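Local structure of Lin1840 protein (Listeria innocua serovar 6a, 4ZOC) at residues L477-L482 with P509-E514; T437-L442 with E484-L489; F554-G559 with D589-P594; L377-S382 with E514-S519. The protein probably hydrolyses terminal, non-reducing beta-D-glucosyl residues with release of beta-D-glucose, as a glycoside hydrolase family 3 beta-glucosidase that takes part in beta-1,2-glucan metabolism. The protein carries 2 engineered substitutions. All coordinates share one frame; numbering follows the deposited sequence. Where two conformers were deposited one is given.

Contact 1: residues L477-L482 with P509-E514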
loop_
_atom_site.group_PDB
_atom_site.type_symbol
_atom_site.label_atom_id
_atom_site.label_comp_id
_atom_site.label_asym_id
_atom_site.label_seq_id
_atom_site.Cartn_x
_atom_site.Cartn_y
_atom_site.Cartn_z
ATOM N N LEU A 477 1.474 -13.554 5.492
ATOM C CA LEU A 477 2.144 -14.206 4.402
ATOM C C LEU A 477 2.481 -13.220 3.342
ATOM O O LEU A 477 1.576 -12.615 2.764
ATOM C CB LEU A 477 1.306 -15.279 3.753
ATOM C CG LEU A 477 0.998 -16.567 4.367
ATOM C CD1 LEU A 477 0.214 -17.447 3.365
ATOM C CD2 LEU A 477 2.342 -17.187 4.732
ATOM N N ALA A 478 3.752 -13.073 3.025
ATOM C CA ALA A 478 4.099 -12.184 1.919
ATOM C C ALA A 478 3.633 -12.637 0.575
ATOM O O ALA A 478 3.208 -11.780 -0.242
ATOM C CB ALA A 478 5.590 -11.916 1.903
ATOM N N THR A 479 3.543 -13.947 0.350
ATOM C CA THR A 479 2.998 -14.478 -0.898
ATOM C C THR A 479 1.757 -15.287 -0.577
ATOM O O THR A 479 1.772 -16.248 0.234
ATOM C CB THR A 479 4.031 -15.361 -1.601
ATOM O OG1 THR A 479 5.232 -14.581 -1.813
ATOM C CG2 THR A 479 3.523 -15.937 -2.863
ATOM N N ILE A 480 0.635 -14.856 -1.140
ATOM C CA ILE A 480 -0.650 -15.448 -0.779
ATOM C C ILE A 480 -0.964 -16.690 -1.648
ATOM O O ILE A 480 -1.942 -16.714 -2.451
ATOM C CB ILE A 480 -1.804 -14.407 -0.847
ATOM C CG1 ILE A 480 -1.843 -13.701 -2.188
ATOM C CG2 ILE A 480 -1.615 -13.395 0.270
ATOM C CD1 ILE A 480 -3.257 -13.358 -2.593
ATOM N N ARG A 481 -0.148 -17.704 -1.414
ATOM C CA ARG A 481 -0.204 -18.983 -2.090
ATOM C C ARG A 481 -0.231 -20.104 -1.065
ATOM O O ARG A 481 0.255 -19.947 0.035
ATOM C CB ARG A 481 0.990 -19.130 -3.041
ATOM C CG ARG A 481 0.891 -18.322 -4.299
ATOM C CD ARG A 481 2.116 -18.545 -5.132
ATOM N NE ARG A 481 2.208 -19.872 -5.727
ATOM C CZ ARG A 481 1.647 -20.206 -6.883
ATOM N NH1 ARG A 481 0.841 -19.377 -7.498
ATOM N NH2 ARG A 481 1.804 -21.436 -7.369
ATOM N N LEU A 482 -0.865 -21.222 -1.436
ATOM C CA LEU A 482 -0.720 -22.438 -0.704
ATOM C C LEU A 482 0.685 -22.930 -0.889
ATOM O O LEU A 482 1.430 -22.410 -1.761
ATOM C CB LEU A 482 -1.682 -23.501 -1.299
ATOM C CG LEU A 482 -3.188 -23.354 -1.221
ATOM C CD1 LEU A 482 -3.854 -24.405 -2.008
ATOM C CD2 LEU A 482 -3.615 -23.465 0.199
ATOM N N PRO A 509 -8.180 -14.844 1.007
ATOM C CA PRO A 509 -7.978 -14.986 -0.461
ATOM C C PRO A 509 -6.595 -15.494 -0.762
ATOM O O PRO A 509 -5.598 -15.174 -0.046
ATOM C CB PRO A 509 -8.120 -13.548 -0.946
ATOM C CG PRO A 509 -9.086 -12.903 0.083
ATOM C CD PRO A 509 -8.531 -13.445 1.344
ATOM N N LEU A 510 -6.523 -16.329 -1.786
ATOM C CA LEU A 510 -5.259 -16.938 -2.204
ATOM C C LEU A 510 -5.173 -16.764 -3.720
ATOM O O LEU A 510 -6.211 -16.527 -4.383
ATOM C CB LEU A 510 -5.207 -18.420 -1.862
ATOM C CG LEU A 510 -4.983 -18.685 -0.370
ATOM C CD1 LEU A 510 -5.475 -20.097 -0.131
ATOM C CD2 LEU A 510 -3.569 -18.373 0.115
ATOM N N GLU A 511 -4.009 -17.024 -4.258
ATOM C CA GLU A 511 -3.841 -17.158 -5.721
ATOM C C GLU A 511 -4.408 -18.523 -6.200
ATOM O O GLU A 511 -3.843 -19.600 -5.938
ATOM C CB GLU A 511 -2.374 -17.077 -6.114
ATOM C CG GLU A 511 -1.638 -15.809 -5.736
ATOM C CD GLU A 511 -0.196 -15.742 -6.258
ATOM O OE1 GLU A 511 0.219 -16.599 -7.118
ATOM O OE2 GLU A 511 0.527 -14.829 -5.803
ATOM N N VAL A 512 -5.571 -18.485 -6.816
ATOM C CA VAL A 512 -6.238 -19.697 -7.159
ATOM C C VAL A 512 -6.314 -19.961 -8.668
ATOM O O VAL A 512 -6.960 -20.979 -9.110
ATOM C CB VAL A 512 -7.610 -19.835 -6.479
ATOM C CG1 VAL A 512 -7.483 -19.815 -4.965
ATOM C CG2 VAL A 512 -8.613 -18.833 -7.051
ATOM N N LYS A 513 -5.735 -19.075 -9.492
ATOM C CA LYS A 513 -5.820 -19.240 -10.918
ATOM C C LYS A 513 -5.359 -20.690 -11.354
ATOM O O LYS A 513 -6.068 -21.380 -12.149
ATOM C CB LYS A 513 -5.026 -18.159 -11.652
ATOM C CG LYS A 513 -4.816 -18.403 -13.151
ATOM C CD LYS A 513 -4.109 -17.211 -13.837
ATOM C CE LYS A 513 -4.166 -17.496 -15.367
ATOM N NZ LYS A 513 -3.789 -16.307 -16.091
ATOM N N GLU A 514 -4.257 -21.154 -10.782
ATOM C CA GLU A 514 -3.705 -22.495 -11.157
ATOM C C GLU A 514 -4.607 -23.599 -10.677
ATOM O O GLU A 514 -4.638 -24.665 -11.291
ATOM C CB GLU A 514 -2.325 -22.697 -10.585
ATOM C CG GLU A 514 -1.333 -21.742 -11.221
ATOM C CD GLU A 514 -0.091 -21.574 -10.382
ATOM O OE1 GLU A 514 0.455 -22.576 -9.894
ATOM O OE2 GLU A 514 0.357 -20.423 -10.217
#
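With CG beside its backbone N (chi1 -75°) and a bend at chi3 of 70°, Arg-481 turns its guanidinium toward Glu-511, whose chain is extended beyond CG, and on to Glu-514. NH1 serves both acids: it lies 2.9 Å from Glu-511 OE1, on its anti side but well out of the carboxylate plane, and 3.0 Å from Glu-514 OE2, approached from above the plane. NH2 gives a straighter bond to Glu-514 OE1 at 3.1 Å, so Glu-514 is held end-on by two nitrogens. Both acids sit at the guanidinium edge, which fixes its rotation. Arginine suits this place because its fan of N-H groups can serve several carboxylates at once; a third, Glu-484, also pairs with NH2. The other oxygen of Glu-511, OE2, is taken by Thr-558. Glu-511 N donates to Ile-480 O at 2.8 Å, tying the two backbones together. Leucines suit the buried side, where Leu-482 CD2 meets Leu-510 CD1 at 3.9 Å, crossing at about a right angle. This is a salt-bridge network next to an inverse gamma turn centred on Ile-480; it joins the loop before helix 484-494 to the loop leading into helix 513-517, whose first turn holds Glu-514.

Contact 2: residues T437-L442 with E484-L489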
loop_
_atom_site.group_PDB
_atom_site.type_symbol
_atom_site.label_atom_id
_atom_site.label_comp_id
_atom_site.label_asym_id
_atom_site.label_seq_id
_atom_site.Cartn_x
_atom_site.Cartn_y
_atom_site.Cartn_z
ATOM N N THR A 437 -2.669 -36.585 2.235
ATOM C CA THR A 437 -1.323 -36.161 1.963
ATOM C C THR A 437 -1.011 -35.069 2.954
ATOM O O THR A 437 -1.938 -34.572 3.635
ATOM C CB THR A 437 -1.133 -35.614 0.523
ATOM O OG1 THR A 437 -1.954 -34.457 0.280
ATOM C CG2 THR A 437 -1.449 -36.671 -0.486
ATOM N N GLU A 438 0.267 -34.721 3.045
ATOM C CA GLU A 438 0.750 -33.681 3.954
ATOM C C GLU A 438 0.513 -32.281 3.382
ATOM O O GLU A 438 0.423 -32.093 2.152
ATOM C CB GLU A 438 2.234 -33.873 4.246
ATOM C CG GLU A 438 2.584 -35.133 5.043
ATOM C CD GLU A 438 4.052 -35.172 5.351
ATOM O OE1 GLU A 438 4.872 -35.438 4.447
ATOM O OE2 GLU A 438 4.396 -34.858 6.491
ATOM N N TYR A 439 0.400 -31.292 4.269
ATOM C CA TYR A 439 0.168 -29.910 3.805
ATOM C C TYR A 439 1.255 -29.338 2.913
ATOM O O TYR A 439 0.943 -28.490 2.051
ATOM C CB TYR A 439 0.039 -28.993 5.028
ATOM C CG TYR A 439 -1.311 -29.033 5.716
ATOM C CD1 TYR A 439 -1.610 -29.996 6.664
ATOM C CD2 TYR A 439 -2.319 -28.164 5.328
ATOM C CE1 TYR A 439 -2.803 -30.003 7.335
ATOM C CE2 TYR A 439 -3.514 -28.160 5.981
ATOM C CZ TYR A 439 -3.765 -29.119 6.981
ATOM O OH TYR A 439 -4.947 -29.079 7.647
ATOM N N THR A 440 2.512 -29.747 3.087
ATOM C CA THR A 440 3.598 -29.083 2.357
ATOM C C THR A 440 4.480 -30.029 1.505
ATOM O O THR A 440 5.519 -29.634 1.006
ATOM C CB THR A 440 4.494 -28.294 3.351
ATOM O OG1 THR A 440 5.202 -29.220 4.209
ATOM C CG2 THR A 440 3.662 -27.353 4.201
ATOM N N GLU A 441 4.097 -31.297 1.379
ATOM C CA GLU A 441 4.945 -32.271 0.689
ATOM C C GLU A 441 4.078 -32.967 -0.380
ATOM O O GLU A 441 2.841 -33.055 -0.256
ATOM C CB GLU A 441 5.516 -33.319 1.708
ATOM C CG GLU A 441 6.346 -32.821 2.891
ATOM C CD GLU A 441 7.667 -32.268 2.485
ATOM O OE1 GLU A 441 7.902 -32.198 1.216
ATOM O OE2 GLU A 441 8.420 -31.808 3.388
ATOM N N LEU A 442 4.731 -33.469 -1.421
ATOM C CA LEU A 442 4.133 -34.399 -2.364
ATOM C C LEU A 442 5.203 -35.420 -2.734
ATOM O O LEU A 442 6.114 -35.126 -3.560
ATOM C CB LEU A 442 3.609 -33.670 -3.640
ATOM C CG LEU A 442 2.981 -34.584 -4.668
ATOM C CD1 LEU A 442 1.773 -35.308 -4.068
ATOM C CD2 LEU A 442 2.568 -33.837 -5.906
ATOM N N GLU A 484 3.651 -24.885 -2.357
ATOM C CA GLU A 484 3.715 -25.269 -3.767
ATOM C C GLU A 484 3.377 -26.759 -4.015
ATOM O O GLU A 484 2.852 -27.101 -5.072
ATOM C CB GLU A 484 5.071 -24.889 -4.328
ATOM C CG GLU A 484 5.199 -25.136 -5.788
ATOM C CD GLU A 484 4.291 -24.277 -6.678
ATOM O OE1 GLU A 484 3.774 -23.194 -6.160
ATOM O OE2 GLU A 484 4.222 -24.693 -7.919
ATOM N N ALA A 485 3.626 -27.636 -3.026
ATOM C CA ALA A 485 3.231 -29.035 -3.104
ATOM C C ALA A 485 1.757 -29.236 -3.390
ATOM O O ALA A 485 1.383 -30.211 -4.038
ATOM C CB ALA A 485 3.615 -29.757 -1.837
ATOM N N GLN A 486 0.893 -28.324 -2.916
ATOM C CA GLN A 486 -0.513 -28.432 -3.208
ATOM C C GLN A 486 -0.869 -28.048 -4.647
ATOM O O GLN A 486 -1.697 -28.686 -5.244
ATOM C CB GLN A 486 -1.350 -27.621 -2.211
ATOM C CG GLN A 486 -1.136 -28.140 -0.777
ATOM C CD GLN A 486 -2.171 -27.612 0.191
ATOM O OE1 GLN A 486 -3.325 -27.394 -0.175
ATOM N NE2 GLN A 486 -1.762 -27.393 1.441
ATOM N N TYR A 487 -0.239 -27.033 -5.204
ATOM C CA TYR A 487 -0.405 -26.750 -6.618
ATOM C C TYR A 487 0.170 -27.895 -7.445
ATOM O O TYR A 487 -0.466 -28.295 -8.440
ATOM C CB TYR A 487 0.246 -25.428 -7.054
ATOM C CG TYR A 487 -0.317 -24.203 -6.361
ATOM C CD1 TYR A 487 -1.409 -23.581 -6.861
ATOM C CD2 TYR A 487 0.294 -23.657 -5.229
ATOM C CE1 TYR A 487 -1.954 -22.454 -6.246
ATOM C CE2 TYR A 487 -0.267 -22.569 -4.577
ATOM C CZ TYR A 487 -1.352 -21.949 -5.107
ATOM O OH TYR A 487 -1.830 -20.804 -4.464
ATOM N N GLN A 488 1.277 -28.479 -7.012
ATOM C CA GLN A 488 1.813 -29.653 -7.729
ATOM C C GLN A 488 0.831 -30.821 -7.694
ATOM O O GLN A 488 0.712 -31.564 -8.654
ATOM C CB GLN A 488 3.200 -30.092 -7.190
ATOM C CG GLN A 488 4.309 -29.052 -7.341
ATOM C CD GLN A 488 5.462 -29.337 -6.383
ATOM O OE1 GLN A 488 5.488 -30.364 -5.645
ATOM N NE2 GLN A 488 6.442 -28.469 -6.394
ATOM N N LEU A 489 0.216 -31.052 -6.556
ATOM C CA LEU A 489 -0.817 -32.092 -6.449
ATOM C C LEU A 489 -1.978 -31.863 -7.367
ATOM O O LEU A 489 -2.428 -32.793 -8.034
ATOM C CB LEU A 489 -1.271 -32.250 -4.945
ATOM C CG LEU A 489 -2.361 -33.240 -4.657
ATOM C CD1 LEU A 489 -2.028 -34.650 -5.138
ATOM C CD2 LEU A 489 -2.654 -33.270 -3.123
HETATM O O HOH W 1 5.509 -27.227 -0.662
HETATM O O HOH W 2 0.726 -32.234 -2.179
#
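One side-chain amide makes the direct polar link: Gln-486 NE2 donates to Tyr-439 O at 3.0 Å, in the carbonyl plane and on a lone pair (N-H...O angle 164°). Glutamine suits this site because its amide can give and take at once: OE1 accepts from Gly-465 N, and the two bonds keep the amide from flipping. Tyr-439 runs alongside, its ring plane 59° from the amide; its hydroxyl bonds Ser-402. Two waters add indirect links. One donates to Thr-440 O at 2.9 Å and accepts from Ala-485 N at 3.0 Å; the other donates to Glu-441 O at 3.0 Å and to Ala-485 O at 2.8 Å. The rest is van der Waals packing. Ala-485 CB fits against the loop backbone, 3.4 Å from Thr-440 O, its small methyl letting helix and loop come close. Leu-442, its CG anti to the backbone N (chi1 180°), lays CD2 over the helix backbone 3.7 Å from Leu-489 N; its CD1 meets Leu-489 CD1 at 4.0 Å. The chemistry implies a partly buried, wetted joint: one amide and two waters serve loop carbonyls, the waters also reaching backbone groups of the helix's first turn, while two leucines add apolar packing.

Contact 3: residues F554-G559 with D589-P594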
loop_
_atom_site.group_PDB
_atom_site.type_symbol
_atom_site.label_atom_id
_atom_site.label_comp_id
_atom_site.label_asym_id
_atom_site.label_seq_id
_atom_site.Cartn_x
_atom_site.Cartn_y
_atom_site.Cartn_z
ATOM N N PHE A 554 -10.345 -11.853 -5.005
ATOM C CA PHE A 554 -9.267 -12.844 -5.132
ATOM C C PHE A 554 -8.272 -12.320 -6.180
ATOM O O PHE A 554 -8.594 -12.280 -7.360
ATOM C CB PHE A 554 -9.844 -14.206 -5.549
ATOM C CG PHE A 554 -10.281 -15.047 -4.360
ATOM C CD1 PHE A 554 -11.027 -14.495 -3.351
ATOM C CD2 PHE A 554 -9.854 -16.353 -4.215
ATOM C CE1 PHE A 554 -11.365 -15.217 -2.230
ATOM C CE2 PHE A 554 -10.201 -17.116 -3.094
ATOM C CZ PHE A 554 -11.003 -16.523 -2.122
ATOM N N PRO A 555 -7.057 -11.873 -5.714
ATOM C CA PRO A 555 -6.139 -11.344 -6.698
ATOM C C PRO A 555 -5.659 -12.312 -7.740
ATOM O O PRO A 555 -5.564 -13.524 -7.561
ATOM C CB PRO A 555 -4.976 -10.801 -5.864
ATOM C CG PRO A 555 -5.526 -10.637 -4.459
ATOM C CD PRO A 555 -6.490 -11.790 -4.378
ATOM N N GLN A 556 -5.304 -11.700 -8.883
ATOM C CA GLN A 556 -4.568 -12.392 -9.951
ATOM C C GLN A 556 -3.269 -12.983 -9.447
ATOM O O GLN A 556 -2.928 -14.117 -9.763
ATOM C CB GLN A 556 -4.249 -11.464 -11.142
ATOM C CG GLN A 556 -5.418 -10.880 -11.921
ATOM C CD GLN A 556 -6.076 -11.929 -12.848
ATOM O OE1 GLN A 556 -5.481 -12.956 -13.260
ATOM N NE2 GLN A 556 -7.272 -11.609 -13.261
ATOM N N THR A 557 -2.514 -12.191 -8.700
ATOM C CA THR A 557 -1.239 -12.561 -8.117
ATOM C C THR A 557 -0.987 -11.610 -6.940
ATOM O O THR A 557 -1.658 -10.563 -6.836
ATOM C CB THR A 557 -0.104 -12.425 -9.152
ATOM O OG1 THR A 557 1.106 -13.014 -8.681
ATOM C CG2 THR A 557 0.072 -10.967 -9.588
ATOM N N THR A 558 -0.056 -11.956 -6.056
ATOM C CA THR A 558 0.260 -11.200 -4.845
ATOM C C THR A 558 0.496 -9.713 -5.162
ATOM O O THR A 558 0.041 -8.820 -4.452
ATOM C CB THR A 558 1.529 -11.844 -4.158
ATOM O OG1 THR A 558 1.133 -13.143 -3.640
ATOM C CG2 THR A 558 1.988 -11.009 -3.051
ATOM N N GLY A 559 1.237 -9.464 -6.237
ATOM C CA GLY A 559 1.567 -8.107 -6.616
ATOM C C GLY A 559 0.438 -7.246 -7.164
ATOM O O GLY A 559 0.660 -6.051 -7.359
ATOM N N ASP A 589 1.862 -7.365 -17.140
ATOM C CA ASP A 589 1.974 -8.769 -16.936
ATOM C C ASP A 589 0.684 -9.432 -16.438
ATOM O O ASP A 589 0.583 -10.606 -16.533
ATOM C CB ASP A 589 3.158 -9.119 -16.032
ATOM C CG ASP A 589 3.158 -8.411 -14.640
ATOM O OD1 ASP A 589 2.492 -7.381 -14.443
ATOM O OD2 ASP A 589 3.830 -8.930 -13.732
ATOM N N ILE A 590 -0.339 -8.655 -16.047
ATOM C CA ILE A 590 -1.616 -9.227 -15.535
ATOM C C ILE A 590 -2.767 -8.301 -15.879
ATOM O O ILE A 590 -2.549 -7.106 -16.164
ATOM C CB ILE A 590 -1.609 -9.405 -14.016
ATOM C CG1 ILE A 590 -1.373 -8.080 -13.299
ATOM C CG2 ILE A 590 -0.616 -10.483 -13.570
ATOM C CD1 ILE A 590 -1.774 -8.117 -11.787
ATOM N N PRO A 591 -3.967 -8.820 -15.880
ATOM C CA PRO A 591 -5.160 -7.946 -15.907
ATOM C C PRO A 591 -5.326 -7.038 -14.718
ATOM O O PRO A 591 -4.828 -7.309 -13.600
ATOM C CB PRO A 591 -6.312 -8.946 -15.972
ATOM C CG PRO A 591 -5.687 -10.208 -16.451
ATOM C CD PRO A 591 -4.385 -10.209 -15.728
ATOM N N ASN A 592 -6.056 -5.953 -14.956
ATOM C CA ASN A 592 -6.480 -5.048 -13.892
ATOM C C ASN A 592 -7.489 -5.689 -12.998
ATOM O O ASN A 592 -7.556 -5.411 -11.775
ATOM C CB ASN A 592 -7.116 -3.764 -14.453
ATOM C CG ASN A 592 -6.097 -2.774 -15.037
ATOM O OD1 ASN A 592 -5.005 -3.108 -15.408
ATOM N ND2 ASN A 592 -6.549 -1.534 -15.213
ATOM N N GLU A 593 -8.322 -6.526 -13.571
ATOM C CA GLU A 593 -9.373 -7.155 -12.783
ATOM C C GLU A 593 -8.791 -8.184 -11.870
ATOM O O GLU A 593 -7.844 -8.855 -12.230
ATOM C CB GLU A 593 -10.347 -7.887 -13.700
ATOM C CG GLU A 593 -11.135 -6.926 -14.562
ATOM C CD GLU A 593 -10.412 -6.464 -15.843
ATOM O OE1 GLU A 593 -9.289 -6.912 -16.174
ATOM O OE2 GLU A 593 -10.980 -5.568 -16.476
ATOM N N PRO A 594 -9.370 -8.348 -10.649
ATOM C CA PRO A 594 -8.996 -9.479 -9.818
ATOM C C PRO A 594 -9.422 -10.785 -10.513
ATOM O O PRO A 594 -10.234 -10.749 -11.455
ATOM C CB PRO A 594 -9.800 -9.240 -8.509
ATOM C CG PRO A 594 -11.007 -8.512 -9.004
ATOM C CD PRO A 594 -10.521 -7.623 -10.139
#
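Gln-556 reaches across to the 589-594 segment and makes the main contact between two largely irregular segments of the family 3 C-terminal domain, the first running into a 3-10 turn, both in the long loop region between helix 532-541 and strand 607-611. The close-fitting part surrounds its amide. A bend at chi2 (-75°) folds the chain so that CG comes 3.2 Å from Glu-593 O and NE2 bonds the same oxygen. Pro-591 lies across the glutamine, its CD 3.8 Å from Gln-556 CD. Proline suits a segment without regular structure, since its ring gives a rigid apolar surface and limits the backbone. Pro-591 and Glu-593 pack by one surface on Gln-556 while being themselves exposed, so the tight part borders solvent. At the inner end Pro-594 CB rests 3.5 Å from Phe-554 O, in the part of the contact that includes the buried Phe-554.

The apolar side is looser within this pair of segments and faces the second subunit. Ile-590 CD1 touches Thr-557 CG2 at 4.0 Å, methyl against methyl, as both branched residues allow. Ile-590 packs on Ala-478 of the second subunit, and Asp-589 bonds the backbone N of Ala-478 and Thr-479 of that subunit. Glu-593 O also accepts from Gln-560 NE2. The bond from Gln-556 NE2 to Glu-593 O is 3.0 Å long, with the donor 40° above the carbonyl plane rather than on a lone pair.

Contact 4: residues L377-S382 with E514-S519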
loop_
_atom_site.group_PDB
_atom_site.type_symbol
_atom_site.label_atom_id
_atom_site.label_comp_id
_atom_site.label_asym_id
_atom_site.label_seq_id
_atom_site.Cartn_x
_atom_site.Cartn_y
_atom_site.Cartn_z
ATOM N N LEU A 377 -19.188 -21.072 -4.429
ATOM C CA LEU A 377 -18.893 -21.879 -5.601
ATOM C C LEU A 377 -18.250 -21.020 -6.620
ATOM O O LEU A 377 -18.867 -20.079 -7.126
ATOM C CB LEU A 377 -20.183 -22.530 -6.158
ATOM C CG LEU A 377 -19.935 -23.518 -7.345
ATOM C CD1 LEU A 377 -19.094 -24.756 -7.006
ATOM C CD2 LEU A 377 -21.277 -23.944 -7.961
ATOM N N LEU A 378 -17.012 -21.316 -6.949
ATOM C CA LEU A 378 -16.212 -20.400 -7.831
ATOM C C LEU A 378 -16.119 -20.878 -9.281
ATOM O O LEU A 378 -16.044 -20.051 -10.249
ATOM C CB LEU A 378 -14.812 -20.264 -7.250
ATOM C CG LEU A 378 -14.692 -19.525 -5.913
ATOM C CD1 LEU A 378 -13.269 -19.559 -5.466
ATOM C CD2 LEU A 378 -15.241 -18.126 -6.090
ATOM N N GLU A 379 -16.130 -22.188 -9.461
ATOM C CA GLU A 379 -16.142 -22.856 -10.819
ATOM C C GLU A 379 -17.019 -24.098 -10.769
ATOM O O GLU A 379 -17.055 -24.803 -9.748
ATOM C CB GLU A 379 -14.742 -23.303 -11.337
ATOM C CG GLU A 379 -13.704 -22.185 -11.468
ATOM C CD GLU A 379 -13.991 -21.166 -12.559
ATOM O OE1 GLU A 379 -14.847 -21.443 -13.465
ATOM O OE2 GLU A 379 -13.315 -20.105 -12.476
ATOM N N ASN A 380 -17.689 -24.378 -11.876
ATOM C CA ASN A 380 -18.433 -25.653 -12.036
ATOM C C ASN A 380 -18.659 -25.808 -13.502
ATOM O O ASN A 380 -19.706 -25.432 -14.047
ATOM C CB ASN A 380 -19.742 -25.595 -11.304
ATOM C CG ASN A 380 -20.461 -26.941 -11.253
ATOM O OD1 ASN A 380 -19.862 -27.984 -11.433
ATOM N ND2 ASN A 380 -21.745 -26.892 -11.015
ATOM N N LYS A 381 -17.620 -26.310 -14.114
ATOM C CA LYS A 381 -17.553 -26.553 -15.585
ATOM C C LYS A 381 -18.331 -27.831 -15.919
ATOM O O LYS A 381 -18.182 -28.862 -15.273
ATOM C CB LYS A 381 -16.096 -26.610 -15.985
ATOM C CG LYS A 381 -15.373 -25.279 -15.653
ATOM C CD LYS A 381 -13.917 -25.253 -16.135
ATOM C CE LYS A 381 -12.937 -24.842 -15.029
ATOM N NZ LYS A 381 -11.542 -25.202 -15.441
ATOM N N SER A 382 -19.211 -27.757 -16.889
ATOM C CA SER A 382 -19.892 -28.980 -17.357
ATOM C C SER A 382 -20.847 -29.639 -16.360
ATOM O O SER A 382 -21.179 -30.801 -16.506
ATOM C CB SER A 382 -18.842 -30.019 -17.809
ATOM O OG SER A 382 -18.146 -29.505 -18.920
ATOM N N GLU A 514 -4.257 -21.154 -10.782
ATOM C CA GLU A 514 -3.705 -22.495 -11.157
ATOM C C GLU A 514 -4.607 -23.599 -10.677
ATOM O O GLU A 514 -4.638 -24.665 -11.291
ATOM C CB GLU A 514 -2.325 -22.697 -10.585
ATOM C CG GLU A 514 -1.333 -21.742 -11.221
ATOM C CD GLU A 514 -0.091 -21.574 -10.382
ATOM O OE1 GLU A 514 0.455 -22.576 -9.894
ATOM O OE2 GLU A 514 0.357 -20.423 -10.217
ATOM N N LEU A 515 -5.441 -23.358 -9.646
ATOM C CA LEU A 515 -6.372 -24.380 -9.203
ATOM C C LEU A 515 -7.586 -24.426 -10.090
ATOM O O LEU A 515 -8.009 -25.484 -10.481
ATOM C CB LEU A 515 -6.752 -24.126 -7.738
ATOM C CG LEU A 515 -5.564 -24.071 -6.781
ATOM C CD1 LEU A 515 -6.014 -23.759 -5.373
ATOM C CD2 LEU A 515 -4.673 -25.289 -6.759
ATOM N N ALA A 516 -8.137 -23.252 -10.408
ATOM C CA ALA A 516 -9.306 -23.173 -11.269
ATOM C C ALA A 516 -9.002 -23.799 -12.617
ATOM O O ALA A 516 -9.853 -24.479 -13.209
ATOM C CB ALA A 516 -9.717 -21.739 -11.481
ATOM N N GLU A 517 -7.812 -23.529 -13.104
ATOM C CA GLU A 517 -7.390 -24.129 -14.406
ATOM C C GLU A 517 -7.040 -25.657 -14.386
ATOM O O GLU A 517 -6.920 -26.276 -15.443
ATOM C CB GLU A 517 -6.253 -23.297 -14.995
ATOM C CG GLU A 517 -6.795 -21.922 -15.435
ATOM C CD GLU A 517 -5.774 -20.951 -15.993
ATOM O OE1 GLU A 517 -4.566 -21.332 -16.087
ATOM O OE2 GLU A 517 -6.221 -19.780 -16.304
ATOM N N SER A 518 -6.776 -26.230 -13.229
ATOM C CA SER A 518 -6.368 -27.591 -13.088
ATOM C C SER A 518 -7.561 -28.475 -12.639
ATOM O O SER A 518 -7.382 -29.681 -12.362
ATOM C CB SER A 518 -5.311 -27.662 -11.998
ATOM O OG SER A 518 -3.960 -27.343 -12.408
ATOM N N SER A 519 -8.761 -27.909 -12.546
ATOM C CA SER A 519 -9.917 -28.666 -12.046
ATOM C C SER A 519 -11.170 -28.278 -12.832
ATOM O O SER A 519 -11.165 -27.276 -13.556
ATOM C CB SER A 519 -10.134 -28.389 -10.545
ATOM O OG SER A 519 -10.402 -27.005 -10.274
#
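A lysine bound to backbone carbonyls of helix 513-517 and of the turn that follows is the central feature of this contact, which joins edge strand 376-380 of the mixed sheet in the C-terminal domain to that helix. Lys-381 NZ donates to Ala-516 O at 2.9 Å and to Ser-519 O at 2.8 Å. The second bond runs almost straight out from its carbonyl (C=O...N angle 170°); at Ala-516 O the angle is 155°, with the donor tilted a little from the carbonyl plane. A bend at chi3 (-129°) directs the ammonium between the two oxygens. Lysine suits the place because the long chain spans from the strand and its N-H groups can serve several acceptors; its positive charge would also probably be stabilised by the partial negative charge of the helix's carboxyl-terminal part.

The helix has its own hydroxyl partners. Ser-518 OG bonds Glu-514 O at 3.0 Å, and Ser-519 OG bonds Leu-515 O at 2.8 Å. Leu-515 O also accepts from Ser-518 N, the two donors coming from opposite faces of its plane. Serine is apt here, being short enough to turn its hydroxyl back to the helix backbone.

Glu-379 supplies the apolar part with its CG, 4.0 Å from Ala-516 CB; the small alanine lets strand and helix lie near each other, while the carboxylate bonds Tyr-596 OH. Leu-378 and Glu-379 form a classic beta bulge opposite Leu-522 of antiparallel strand 521-524. Leu-515, which does not touch segment 377-382, packs on Ile-502 of strand 500-505 and on Tyr-487 and Ala-490 of helix 484-494.

All four contacts lie in the family 3 C-terminal domain, and contact 1 touches each of the others. It shares Glu-514 with contact 4 (centres 15 Å apart), and both use helix 513-517. Tyr-487 ties contact 2 to contact 1 (centres 14 Å apart), its OH 2.8 Å from Glu-511 O and 3.2 Å from Leu-482 N, and also to contact 4, its CD1 3.7 Å from Leu-515 CD2. Thr-558 of contact 3 bridges to contact 1, with OG1 2.8 Å from Glu-511 OE2. Contacts 2 and 3 do not touch, nor do 3 and 4. Contacts 1 and 3 also meet the second subunit. All lie away from the glucose pocket, which includes Glu-473, and the magnesium site.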